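Local coordinates for octenoyl-CoA reductase/carboxylase (Streptomyces sp., PDB 4A10), which binds NADP(H) and probably catalyses the reductive carboxylation of 2-octenoyl-CoA, in the manner of the crotonyl-CoA carboxylase/reductases, at residues V41-V46 / A396-Q401; S115-V120 / V137-A142. One frame throughout, in Å; residues are numbered along the deposited sequence.

Interaction 1. Residues V41-V46 / A396-Q401; sequences VADKDV and ACRVVQ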
loop_
_atom_site.group_PDB
_atom_site.type_symbol
_atom_site.label_atom_id
_atom_site.label_comp_id
_atom_site.label_asym_id
_atom_site.label_seq_id
_atom_site.Cartn_x
_atom_site.Cartn_y
_atom_site.Cartn_z
ATOM N N VAL B 41 -18.024 -25.039 36.697
ATOM C CA VAL B 41 -17.734 -26.247 35.911
ATOM C C VAL B 41 -16.453 -26.204 35.076
ATOM O O VAL B 41 -16.160 -25.209 34.410
ATOM C CB VAL B 41 -18.929 -26.624 34.990
ATOM C CG1 VAL B 41 -18.707 -27.989 34.348
ATOM C CG2 VAL B 41 -20.225 -26.630 35.781
ATOM N N ALA B 42 -15.710 -27.312 35.115
ATOM C CA ALA B 42 -14.516 -27.493 34.297
ATOM C C ALA B 42 -14.871 -27.697 32.825
ATOM O O ALA B 42 -14.385 -26.947 31.975
ATOM C CB ALA B 42 -13.662 -28.654 34.826
ATOM N N ASP B 43 -15.719 -28.688 32.521
ATOM C CA ASP B 43 -16.157 -28.928 31.130
ATOM C C ASP B 43 -17.592 -28.463 30.854
ATOM O O ASP B 43 -18.574 -29.171 31.144
ATOM C CB ASP B 43 -15.959 -30.391 30.695
ATOM C CG ASP B 43 -16.433 -30.662 29.247
ATOM O OD1 ASP B 43 -16.478 -29.715 28.415
ATOM O OD2 ASP B 43 -16.758 -31.835 28.944
ATOM N N LYS B 44 -17.672 -27.274 30.262
ATOM C CA LYS B 44 -18.915 -26.618 29.903
ATOM C C LYS B 44 -19.514 -27.280 28.670
ATOM O O LYS B 44 -19.338 -26.802 27.537
ATOM C CB LYS B 44 -18.647 -25.131 29.650
ATOM C CG LYS B 44 -18.060 -24.410 30.854
ATOM C CD LYS B 44 -17.187 -23.230 30.447
ATOM C CE LYS B 44 -16.971 -22.265 31.604
ATOM N NZ LYS B 44 -16.484 -22.940 32.834
ATOM N N ASP B 45 -20.217 -28.387 28.901
ATOM C CA ASP B 45 -20.808 -29.178 27.820
ATOM C C ASP B 45 -21.886 -28.346 27.123
ATOM O O ASP B 45 -22.906 -27.991 27.710
ATOM C CB ASP B 45 -21.351 -30.511 28.358
ATOM C CG ASP B 45 -21.872 -31.462 27.261
ATOM O OD1 ASP B 45 -22.077 -31.062 26.088
ATOM O OD2 ASP B 45 -22.103 -32.645 27.606
ATOM N N VAL B 46 -21.618 -28.052 25.857
ATOM C CA VAL B 46 -22.440 -27.193 25.022
ATOM C C VAL B 46 -23.892 -27.686 24.848
ATOM O O VAL B 46 -24.826 -26.886 24.686
ATOM C CB VAL B 46 -21.691 -26.978 23.686
ATOM C CG1 VAL B 46 -22.521 -27.358 22.481
ATOM C CG2 VAL B 46 -21.142 -25.579 23.613
ATOM N N ALA B 396 -23.731 -31.474 16.879
ATOM C CA ALA B 396 -22.761 -30.923 15.923
ATOM C C ALA B 396 -21.880 -29.864 16.596
ATOM O O ALA B 396 -20.680 -29.817 16.367
ATOM C CB ALA B 396 -23.476 -30.339 14.702
ATOM N N CYS B 397 -22.486 -29.020 17.430
ATOM C CA CYS B 397 -21.738 -28.076 18.258
ATOM C C CYS B 397 -20.720 -28.740 19.201
ATOM O O CYS B 397 -19.603 -28.250 19.365
ATOM C CB CYS B 397 -22.697 -27.229 19.068
ATOM S SG CYS B 397 -21.976 -25.683 19.597
ATOM N N ARG B 398 -21.118 -29.843 19.830
ATOM C CA ARG B 398 -20.236 -30.601 20.734
ATOM C C ARG B 398 -19.034 -31.207 20.013
ATOM O O ARG B 398 -17.912 -31.139 20.502
ATOM C CB ARG B 398 -21.025 -31.709 21.452
ATOM C CG ARG B 398 -20.228 -32.496 22.476
ATOM C CD ARG B 398 -19.816 -31.646 23.663
ATOM N NE ARG B 398 -19.158 -32.447 24.699
ATOM C CZ ARG B 398 -18.460 -31.948 25.714
ATOM N NH1 ARG B 398 -18.313 -30.643 25.845
ATOM N NH2 ARG B 398 -17.895 -32.762 26.600
ATOM N N VAL B 399 -19.297 -31.804 18.858
ATOM C CA VAL B 399 -18.262 -32.305 17.965
ATOM C C VAL B 399 -17.215 -31.220 17.617
ATOM O O VAL B 399 -16.012 -31.470 17.735
ATOM C CB VAL B 399 -18.910 -32.934 16.705
ATOM C CG1 VAL B 399 -17.912 -33.044 15.541
ATOM C CG2 VAL B 399 -19.480 -34.310 17.051
ATOM N N VAL B 400 -17.655 -30.022 17.221
ATOM C CA VAL B 400 -16.703 -28.906 17.070
ATOM C C VAL B 400 -16.039 -28.512 18.413
ATOM O O VAL B 400 -14.828 -28.274 18.449
ATOM C CB VAL B 400 -17.323 -27.657 16.379
ATOM C CG1 VAL B 400 -16.344 -26.482 16.369
ATOM C CG2 VAL B 400 -17.725 -27.994 14.963
ATOM N N GLN B 401 -16.815 -28.468 19.502
ATOM C CA GLN B 401 -16.254 -28.109 20.813
ATOM C C GLN B 401 -15.105 -29.048 21.252
ATOM O O GLN B 401 -14.147 -28.611 21.889
ATOM C CB GLN B 401 -17.336 -28.071 21.907
ATOM C CG GLN B 401 -16.790 -27.626 23.285
ATOM C CD GLN B 401 -17.840 -27.625 24.384
ATOM O OE1 GLN B 401 -18.780 -28.422 24.373
ATOM N NE2 GLN B 401 -17.682 -26.728 25.340
#

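Interaction 2. Residues S115-V120 / V137-A142; sequences SDCSGV and VIVHPA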
loop_
_atom_site.group_PDB
_atom_site.type_symbol
_atom_site.label_atom_id
_atom_site.label_comp_id
_atom_site.label_asym_id
_atom_site.label_seq_id
_atom_site.Cartn_x
_atom_site.Cartn_y
_atom_site.Cartn_z
ATOM N N SER B 115 -23.988 -18.020 12.442
ATOM C CA SER B 115 -23.305 -16.888 11.836
ATOM C C SER B 115 -23.089 -17.015 10.323
ATOM O O SER B 115 -22.515 -16.111 9.699
ATOM C CB SER B 115 -21.991 -16.655 12.572
ATOM O OG SER B 115 -22.240 -16.240 13.916
ATOM N N ASP B 116 -23.596 -18.116 9.762
ATOM C CA ASP B 116 -23.512 -18.499 8.350
ATOM C C ASP B 116 -24.827 -19.092 7.902
ATOM O O ASP B 116 -25.584 -19.599 8.721
ATOM C CB ASP B 116 -22.520 -19.659 8.195
ATOM C CG ASP B 116 -21.272 -19.252 7.512
ATOM O OD1 ASP B 116 -21.338 -18.290 6.723
ATOM O OD2 ASP B 116 -20.236 -19.886 7.768
ATOM N N CYS B 117 -25.089 -19.081 6.603
ATOM C CA CYS B 117 -26.194 -19.865 6.081
ATOM C C CYS B 117 -26.423 -19.699 4.595
ATOM O O CYS B 117 -25.905 -18.779 3.959
ATOM C CB CYS B 117 -27.487 -19.597 6.877
ATOM S SG CYS B 117 -28.520 -18.298 6.183
ATOM N N SER B 118 -27.210 -20.619 4.042
ATOM C CA SER B 118 -27.693 -20.491 2.687
ATOM C C SER B 118 -29.188 -20.670 2.743
ATOM O O SER B 118 -29.701 -21.383 3.609
ATOM C CB SER B 118 -27.035 -21.520 1.760
ATOM O OG SER B 118 -27.356 -22.843 2.114
ATOM N N GLY B 119 -29.898 -20.022 1.832
ATOM C CA GLY B 119 -31.339 -20.093 1.860
ATOM C C GLY B 119 -32.020 -19.327 0.753
ATOM O O GLY B 119 -31.415 -18.980 -0.257
ATOM N N VAL B 120 -33.294 -19.057 0.988
ATOM C CA VAL B 120 -34.189 -18.464 0.019
ATOM C C VAL B 120 -34.821 -17.227 0.656
ATOM O O VAL B 120 -35.414 -17.302 1.729
ATOM C CB VAL B 120 -35.306 -19.485 -0.416
ATOM C CG1 VAL B 120 -36.230 -18.896 -1.468
ATOM C CG2 VAL B 120 -34.713 -20.777 -0.943
ATOM N N VAL B 137 -29.703 -17.371 -1.875
ATOM C CA VAL B 137 -28.695 -16.534 -1.241
ATOM C C VAL B 137 -27.745 -17.297 -0.328
ATOM O O VAL B 137 -28.025 -18.413 0.115
ATOM C CB VAL B 137 -29.327 -15.367 -0.411
ATOM C CG1 VAL B 137 -30.084 -14.406 -1.308
ATOM C CG2 VAL B 137 -30.243 -15.896 0.689
ATOM N N ILE B 138 -26.624 -16.645 -0.063
ATOM C CA ILE B 138 -25.709 -16.998 0.979
ATOM C C ILE B 138 -25.685 -15.780 1.904
ATOM O O ILE B 138 -25.914 -14.627 1.464
ATOM C CB ILE B 138 -24.340 -17.366 0.342
ATOM C CG1 ILE B 138 -24.020 -18.822 0.583
ATOM C CG2 ILE B 138 -23.198 -16.363 0.625
ATOM C CD1 ILE B 138 -24.760 -19.670 -0.384
ATOM N N VAL B 139 -25.490 -16.035 3.195
ATOM C CA VAL B 139 -25.438 -14.968 4.161
ATOM C C VAL B 139 -24.103 -15.058 4.827
ATOM O O VAL B 139 -23.736 -16.118 5.322
ATOM C CB VAL B 139 -26.521 -15.066 5.256
ATOM C CG1 VAL B 139 -26.362 -13.904 6.231
ATOM C CG2 VAL B 139 -27.927 -15.067 4.657
ATOM N N HIS B 140 -23.385 -13.937 4.820
ATOM C CA HIS B 140 -22.138 -13.829 5.553
ATOM C C HIS B 140 -22.293 -12.982 6.856
ATOM O O HIS B 140 -23.269 -12.235 7.009
ATOM C CB HIS B 140 -21.018 -13.317 4.628
ATOM C CG HIS B 140 -21.145 -11.872 4.264
ATOM N ND1 HIS B 140 -20.861 -10.855 5.151
ATOM C CD2 HIS B 140 -21.512 -11.270 3.107
ATOM C CE1 HIS B 140 -21.051 -9.689 4.561
ATOM N NE2 HIS B 140 -21.435 -9.912 3.316
ATOM N N PRO B 141 -21.354 -13.118 7.804
ATOM C CA PRO B 141 -21.591 -12.542 9.156
ATOM C C PRO B 141 -21.447 -11.035 9.401
ATOM O O PRO B 141 -21.843 -10.584 10.474
ATOM C CB PRO B 141 -20.595 -13.291 10.053
ATOM C CG PRO B 141 -19.663 -13.990 9.138
ATOM C CD PRO B 141 -20.342 -14.193 7.836
ATOM N N ALA B 142 -20.915 -10.260 8.459
ATOM C CA ALA B 142 -20.658 -8.843 8.719
ATOM C C ALA B 142 -21.927 -7.974 8.732
ATOM O O ALA B 142 -22.433 -7.567 7.687
ATOM C CB ALA B 142 -19.597 -8.289 7.760
#

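Interaction 1. Residues V41-V46 / A396-Q401
Val46, which ends the irregular segment 41-46, faces one turn of helix 393-401, its CA 5.9 Å from that of Arg398. The helix meets this loop mainly through two long side chains. Arg398 grips the Asp43 carboxylate end-on in a salt bridge: NH2 donates to OD2 (2.8 Å) along its syn lone pair and NH1 to OD1 (3.3 Å), with the two planes only 20° apart. A bend at chi2 (66°) turns the arginine chain so that one guanidinium face lies over Asp45. That carboxylate is stacked, so OD1 and Arg398 NE (3.5 Å) attract through charge alone; its stronger partner is Arg47, which forms a salt bridge with OD2. Gln401 binds the loop backbone through both ends of its amide: NE2 donates to Lys44 O at 2.8 Å, while OE1 accepts from Val46 N at 3.2 Å and, from the opposite face of its amide, from Arg398 NH1 at 2.7 Å. A leucine in place of Arg398 would probably leave Asp43 without its cationic mate and the Gln401 amide less firmly fixed. Apolar contact is made by Val46 CG1, which packs on Cys397 SG (3.4 Å). Asp45 is also the N-cap of helix 46-49, so a salt-bridge network is combined here with a capped helix start.

Interaction 2. Residues S115-V120 / V137-A142
The beta hairpin formed by strands 117-124 and 136-139 pairs Cys117, Ser118 and Gly119 with Val139, Ile138 and Val137, a worked case of how antiparallel strands alternate hydrogen-bonded and non-hydrogen-bonded pairs. Gly119 and Val137 are a hydrogen-bonded pair that exchanges two backbone bonds: Val137 N donates to Gly119 O (2.9 Å) and Gly119 N to Val137 O (3.0 Å). Two residues along, Val139 N donates to Cys117 O. Between these lies the non-hydrogen-bonded pair of Ser118 and Ile138, whose CA atoms approach to 4.4 Å; Ser118 CA directs a CA-H...O contact at Val137 O. Both strands belong to the GroES-like domain, the catalytic domain of medium-chain dehydrogenases and reductases, and strand 117-124 also pairs with strand 64-73 on its other edge. On the sheet face of Cys117, the thiol SG rests against Val139 CG2 (3.6 Å). Val137, with chi1 at -64°, sets CG2 between its own backbone N and carbonyl carbon, and that methyl lies against Gly119 O at 3.4 Å. The other face carries Ser118 and Ile138, where CD1 of the isoleucine touches CB of the serine (3.6 Å). Helices 193-197 and 200-210 pack on this face, and Ser118 OG is hydrogen-bonded to Trp193 O. Beyond the regular pairing, Ser115 O lies against the Pro141 ring, 3.4 Å from its CB. Pro141 in turn sits about 6 Å, side chain to side chain, from Thr205, a residue that binds NADP(+).

Overall arrangement
From the N terminus, the chain leaves strand 24-31 and reaches 41-46, whose partner 396-401 comes only some 350 residues later; interaction 1 therefore closes a loop that holds most of the protein, including the six-stranded parallel sheet of the nucleotide-binding domain. Interaction 2 is nested inside that loop and is local by comparison: 115-120 turns back to meet 137-142 after 16 residues. Their centres lie 24 Å apart and their nearest atoms about 11 Å, so the two do not touch. One ties an early loop to the helix that follows strand 384-389; the other joins neighbouring strands of the mixed sheet, to which strand 384-389 also belongs.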